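Local coordinates for protein acyl-CoA dehydrogenase (Slackia heliotrinireducens, PDB 4RM7) that belongs to the acyl-CoA dehydrogenase family, whose chains combine a helical N-terminal domain, a beta-sheet middle domain and a helical C-terminal domain, at residues A[20-25]-A[46-51]; A[75-80]-A[89-94]. All coordinates share one frame; numbering follows the deposited sequence. Where two conformers were deposited one is given.

Contact 1: A[20-25]-A[46-51]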
loop_
_atom_site.group_PDB
_atom_site.type_symbol
_atom_site.label_atom_id
_atom_site.label_comp_id
_atom_site.label_asym_id
_atom_site.label_seq_id
_atom_site.Cartn_x
_atom_site.Cartn_y
_atom_site.Cartn_z
ATOM N N ARG A 20 28.262 3.401 21.473
ATOM C CA ARG A 20 27.320 4.418 21.941
ATOM C C ARG A 20 28.004 5.546 22.722
ATOM O O ARG A 20 27.585 6.701 22.663
ATOM C CB ARG A 20 26.233 3.761 22.805
ATOM C CG ARG A 20 25.260 4.721 23.462
ATOM C CD ARG A 20 24.026 3.999 24.024
ATOM N NE ARG A 20 24.342 2.723 24.671
ATOM C CZ ARG A 20 23.939 1.533 24.223
ATOM N NH1 ARG A 20 23.187 1.437 23.124
ATOM N NH2 ARG A 20 24.285 0.439 24.884
ATOM N N GLU A 21 29.058 5.216 23.456
ATOM C CA GLU A 21 29.799 6.229 24.194
ATOM C C GLU A 21 30.599 7.095 23.197
ATOM O O GLU A 21 30.680 8.308 23.339
ATOM C CB GLU A 21 30.692 5.566 25.253
ATOM C CG GLU A 21 31.913 6.344 25.653
ATOM C CD GLU A 21 32.562 5.801 26.923
ATOM O OE1 GLU A 21 31.819 5.275 27.792
ATOM O OE2 GLU A 21 33.811 5.909 27.048
ATOM N N TYR A 22 31.158 6.475 22.173
ATOM C CA TYR A 22 31.821 7.224 21.121
ATOM C C TYR A 22 30.871 8.119 20.336
ATOM O O TYR A 22 31.177 9.266 20.068
ATOM C CB TYR A 22 32.542 6.258 20.176
ATOM C CG TYR A 22 32.911 6.819 18.825
ATOM C CD1 TYR A 22 33.965 7.684 18.683
ATOM C CD2 TYR A 22 32.202 6.476 17.700
ATOM C CE1 TYR A 22 34.302 8.200 17.459
ATOM C CE2 TYR A 22 32.535 6.984 16.473
ATOM C CZ TYR A 22 33.586 7.847 16.361
ATOM O OH TYR A 22 33.917 8.352 15.141
ATOM N N GLY A 23 29.719 7.586 19.956
ATOM C CA GLY A 23 28.780 8.338 19.155
ATOM C C GLY A 23 28.199 9.532 19.860
ATOM O O GLY A 23 28.085 10.607 19.307
ATOM N N GLU A 24 27.836 9.325 21.109
ATOM C CA GLU A 24 27.251 10.361 21.917
ATOM C C GLU A 24 28.229 11.484 22.135
ATOM O O GLU A 24 27.853 12.639 22.206
ATOM C CB GLU A 24 26.768 9.793 23.234
ATOM C CG GLU A 24 25.351 9.283 23.155
ATOM C CD GLU A 24 24.956 8.502 24.374
ATOM O OE1 GLU A 24 25.667 8.575 25.383
ATOM O OE2 GLU A 24 23.932 7.815 24.323
ATOM N N LYS A 25 29.485 11.123 22.297
ATOM C CA LYS A 25 30.542 12.089 22.494
ATOM C C LYS A 25 30.773 13.010 21.316
ATOM O O LYS A 25 30.923 14.202 21.495
ATOM C CB LYS A 25 31.828 11.339 22.811
ATOM C CG LYS A 25 33.081 12.175 22.902
ATOM C CD LYS A 25 34.143 11.387 23.642
ATOM C CE LYS A 25 35.534 11.933 23.406
ATOM N NZ LYS A 25 35.516 13.413 23.359
ATOM N N VAL A 46 37.232 10.696 12.943
ATOM C CA VAL A 46 37.556 9.499 12.174
ATOM C C VAL A 46 38.678 8.690 12.781
ATOM O O VAL A 46 38.661 7.474 12.735
ATOM C CB VAL A 46 37.861 9.764 10.696
ATOM C CG1 VAL A 46 36.730 10.525 10.037
ATOM C CG2 VAL A 46 39.189 10.460 10.537
ATOM N N LYS A 47 39.684 9.355 13.319
ATOM C CA LYS A 47 40.740 8.596 13.969
ATOM C C LYS A 47 40.204 7.896 15.222
ATOM O O LYS A 47 40.579 6.767 15.519
ATOM C CB LYS A 47 41.914 9.515 14.312
ATOM C CG LYS A 47 42.932 8.924 15.267
ATOM C CD LYS A 47 43.853 7.951 14.565
ATOM C CE LYS A 47 45.069 7.612 15.423
ATOM N NZ LYS A 47 45.651 6.303 14.997
ATOM N N ALA A 48 39.312 8.560 15.950
ATOM C CA ALA A 48 38.784 7.980 17.183
ATOM C C ALA A 48 37.985 6.712 16.874
ATOM O O ALA A 48 37.909 5.801 17.698
ATOM C CB ALA A 48 37.922 9.000 17.942
ATOM N N PHE A 49 37.403 6.648 15.679
ATOM C CA PHE A 49 36.622 5.477 15.296
ATOM C C PHE A 49 37.516 4.255 15.125
ATOM O O PHE A 49 37.169 3.183 15.592
ATOM C CB PHE A 49 35.815 5.726 14.016
ATOM C CG PHE A 49 35.224 4.480 13.430
ATOM C CD1 PHE A 49 34.011 3.985 13.900
ATOM C CD2 PHE A 49 35.886 3.782 12.420
ATOM C CE1 PHE A 49 33.446 2.818 13.374
ATOM C CE2 PHE A 49 35.326 2.603 11.870
ATOM C CZ PHE A 49 34.105 2.120 12.356
ATOM N N VAL A 50 38.666 4.397 14.470
ATOM C CA VAL A 50 39.511 3.220 14.276
ATOM C C VAL A 50 40.287 2.900 15.541
ATOM O O VAL A 50 40.868 1.831 15.652
ATOM C CB VAL A 50 40.495 3.383 13.110
ATOM C CG1 VAL A 50 39.751 3.358 11.790
ATOM C CG2 VAL A 50 41.335 4.649 13.265
ATOM N N ASP A 51 40.270 3.816 16.495
ATOM C CA ASP A 51 40.932 3.610 17.771
ATOM C C ASP A 51 39.981 3.009 18.772
ATOM O O ASP A 51 40.342 2.774 19.908
ATOM C CB ASP A 51 41.473 4.922 18.319
ATOM C CG ASP A 51 42.739 5.352 17.643
ATOM O OD1 ASP A 51 43.394 4.504 17.023
ATOM O OD2 ASP A 51 43.072 6.544 17.722
#

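Contact 2: A[75-80]-A[89-94]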
loop_
_atom_site.group_PDB
_atom_site.type_symbol
_atom_site.label_atom_id
_atom_site.label_comp_id
_atom_site.label_asym_id
_atom_site.label_seq_id
_atom_site.Cartn_x
_atom_site.Cartn_y
_atom_site.Cartn_z
ATOM N N LEU A 75 26.016 -4.014 14.092
ATOM C CA LEU A 75 25.678 -3.314 15.324
ATOM C C LEU A 75 26.395 -1.962 15.375
ATOM O O LEU A 75 25.808 -0.966 15.807
ATOM C CB LEU A 75 26.029 -4.159 16.552
ATOM C CG LEU A 75 25.272 -5.479 16.722
ATOM C CD1 LEU A 75 25.825 -6.251 17.925
ATOM C CD2 LEU A 75 23.756 -5.251 16.859
ATOM N N VAL A 76 27.647 -1.919 14.909
ATOM C CA VAL A 76 28.414 -0.670 14.929
ATOM C C VAL A 76 27.741 0.336 14.003
ATOM O O VAL A 76 27.402 1.445 14.424
ATOM C CB VAL A 76 29.896 -0.881 14.530
ATOM C CG1 VAL A 76 30.565 0.426 14.207
ATOM C CG2 VAL A 76 30.664 -1.560 15.644
ATOM N N ILE A 77 27.481 -0.068 12.765
ATOM C CA ILE A 77 26.866 0.833 11.786
ATOM C C ILE A 77 25.448 1.255 12.145
ATOM O O ILE A 77 25.105 2.430 12.014
ATOM C CB ILE A 77 26.865 0.201 10.407
ATOM C CG1 ILE A 77 28.307 0.011 9.952
ATOM C CG2 ILE A 77 26.080 1.073 9.403
ATOM C CD1 ILE A 77 28.466 -1.073 8.949
ATOM N N GLU A 78 24.628 0.322 12.625
ATOM C CA GLU A 78 23.265 0.680 13.023
ATOM C C GLU A 78 23.284 1.698 14.176
ATOM O O GLU A 78 22.524 2.659 14.169
ATOM C CB GLU A 78 22.456 -0.561 13.419
ATOM C CG GLU A 78 21.175 -0.256 14.180
ATOM C CD GLU A 78 20.501 -1.494 14.803
ATOM O OE1 GLU A 78 21.206 -2.462 15.147
ATOM O OE2 GLU A 78 19.255 -1.495 14.962
ATOM N N GLU A 79 24.175 1.511 15.145
ATOM C CA GLU A 79 24.201 2.403 16.292
ATOM C C GLU A 79 24.712 3.805 15.959
ATOM O O GLU A 79 24.181 4.792 16.471
ATOM C CB GLU A 79 25.042 1.803 17.424
ATOM C CG GLU A 79 25.068 2.635 18.731
ATOM C CD GLU A 79 23.680 2.908 19.378
ATOM O OE1 GLU A 79 22.612 2.507 18.846
ATOM O OE2 GLU A 79 23.663 3.541 20.451
ATOM N N LEU A 80 25.727 3.906 15.103
ATOM C CA LEU A 80 26.270 5.215 14.759
ATOM C C LEU A 80 25.259 5.980 13.909
ATOM O O LEU A 80 25.118 7.192 14.044
ATOM C CB LEU A 80 27.609 5.075 14.023
ATOM C CG LEU A 80 28.702 4.536 14.944
ATOM C CD1 LEU A 80 29.985 4.381 14.208
ATOM C CD2 LEU A 80 28.878 5.445 16.161
ATOM N N PRO A 89 30.501 7.877 6.840
ATOM C CA PRO A 89 31.468 7.290 5.895
ATOM C C PRO A 89 31.953 5.899 6.287
ATOM O O PRO A 89 32.566 5.210 5.468
ATOM C CB PRO A 89 32.659 8.265 5.933
ATOM C CG PRO A 89 32.254 9.407 6.769
ATOM C CD PRO A 89 31.107 8.953 7.638
ATOM N N PHE A 90 31.698 5.505 7.529
ATOM C CA PHE A 90 32.312 4.312 8.091
ATOM C C PHE A 90 32.018 3.060 7.302
ATOM O O PHE A 90 32.947 2.314 6.993
ATOM C CB PHE A 90 31.879 4.131 9.544
ATOM C CG PHE A 90 32.247 5.286 10.404
ATOM C CD1 PHE A 90 33.562 5.727 10.457
ATOM C CD2 PHE A 90 31.278 5.986 11.105
ATOM C CE1 PHE A 90 33.919 6.827 11.236
ATOM C CE2 PHE A 90 31.622 7.083 11.886
ATOM C CZ PHE A 90 32.946 7.508 11.945
ATOM N N GLN A 91 30.748 2.821 6.963
ATOM C CA GLN A 91 30.408 1.587 6.243
ATOM C C GLN A 91 31.106 1.548 4.874
ATOM O O GLN A 91 31.558 0.488 4.445
ATOM C CB GLN A 91 28.881 1.394 6.099
ATOM C CG GLN A 91 28.063 2.509 5.462
ATOM C CD GLN A 91 27.619 3.555 6.478
ATOM O OE1 GLN A 91 28.289 3.773 7.487
ATOM N NE2 GLN A 91 26.491 4.218 6.206
ATOM N N ASN A 92 31.233 2.692 4.203
ATOM C CA ASN A 92 31.908 2.719 2.907
ATOM C C ASN A 92 33.405 2.406 3.044
ATOM O O ASN A 92 33.972 1.736 2.188
ATOM C CB ASN A 92 31.699 4.061 2.199
ATOM C CG ASN A 92 32.395 4.126 0.842
ATOM O OD1 ASN A 92 33.419 4.790 0.688
ATOM N ND2 ASN A 92 31.850 3.425 -0.140
ATOM N N ASP A 93 34.041 2.859 4.119
ATOM C CA ASP A 93 35.432 2.456 4.384
ATOM C C ASP A 93 35.571 0.955 4.646
ATOM O O ASP A 93 36.484 0.318 4.124
ATOM C CB ASP A 93 36.020 3.203 5.574
ATOM C CG ASP A 93 36.085 4.687 5.355
ATOM O OD1 ASP A 93 36.127 5.130 4.185
ATOM O OD2 ASP A 93 36.087 5.413 6.368
ATOM N N LEU A 94 34.671 0.392 5.447
ATOM C CA LEU A 94 34.773 -1.025 5.790
ATOM C C LEU A 94 34.708 -1.888 4.542
ATOM O O LEU A 94 35.437 -2.857 4.422
ATOM C CB LEU A 94 33.676 -1.455 6.769
ATOM C CG LEU A 94 33.723 -0.803 8.154
ATOM C CD1 LEU A 94 32.739 -1.471 9.095
ATOM C CD2 LEU A 94 35.128 -0.823 8.720
#

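Contact 1: A[20-25]-A[46-51]
Tyr-22 reaches across from helix 10-26 and brings the far end of its ring against Ala-48 and Phe-49, on the last turn of helix 43-50. Its CG lies anti to the backbone N (chi1 162°), which carries the phenol away from its own helix and on to the other. Tyr-22 CE1 meets the methyl CB of Ala-48 at 3.7 Å. The end of the ring bears on the root of Phe-49, with Tyr-22 CZ 3.9 Å from Phe-49 CB. Both approaches are slanted to the tyrosine ring. The two aromatic side chains are not stacked: Tyr-22 CE2 lies at the edge of the Phe-49 ring, near its plane, and the phenylalanine ring itself leads away from helix 10-26. This packing belongs to the helical N-terminal domain of the acyl-CoA dehydrogenase fold and brings its first helix against its third. The hydroxyl of Tyr-22 hydrogen-bonds to the carbonyl O of Val-45, one helical turn before Phe-49, so the polar end of this buried side chain is satisfied within the same interface. Beyond the contact, Phe-49 packs on Val-76 of helix 70-84 and on Tyr-116 of helix 106-119.

Contact 2: A[75-80]-A[89-94]
The ring of Phe-90 receives Leu-80 at a slant along one side, where Leu-80 CD1 lies 3.7 Å from Phe-90 CD2 and 3.9 Å from Phe-90 CE2; the same ring is stacked with that of Phe-49 from helix 43-50. The leucine and phenylalanine side chains run at about a right angle to each other. The second flat group, the carboxamide of Gln-91, has the CG2 methyl of Ile-77 beside it, 4.1 Å from Gln-91 CD. A chi1 of 55° sets Gln-91 CG between the backbone N and the carbonyl carbon, and a bend at chi2 (-87°) then swings the amide to that methyl. The other branch of Ile-77 goes to the base of the same residue, Ile-77 CD1 meeting Gln-91 CB at 3.8 Å. Helices 70-84 and 90-103 form an antiparallel helical hairpin within the N-terminal domain, the axes of the two short segments 10.8 Å apart at an angle of 159°. Further along the hairpin, Ile-77 CD1 also touches Leu-94 CD1, more loosely at 4.3 Å. All five touching residues are buried. Helix 234-270 of the C-terminal domain closes over the Ile-77 and Gln-91 pair, with Phe-248 touching both side chains and Ala-252 packing on Gln-91. Leu-80 in turn lies against Val-19 of helix 10-26.

In the fold
The two contacts are consecutive along the chain and share one aromatic and aliphatic core of the N-terminal domain. Their centres are 11 Å apart; contact 2 lies about 7 Å from the centre of the chain and contact 1 about 18 Å. Tyr-22 is one bridge between them: Tyr-22 OH packs against Phe-90 CZ at 3.4 Å and Tyr-22 CD2 against Leu-80 CD2 at 3.8 Å, so it touches both helices of the hairpin. Phe-49 supplies the other, with its CB in contact 1 and its ring reaching contact 2, Phe-49 CG lying 3.5 Å from Phe-90 CE1. Helices 10-26 and 70-84 are also linked by a long, weak ion pair from Arg-20 NH1 to Glu-79 OE2, at 3.4 Å.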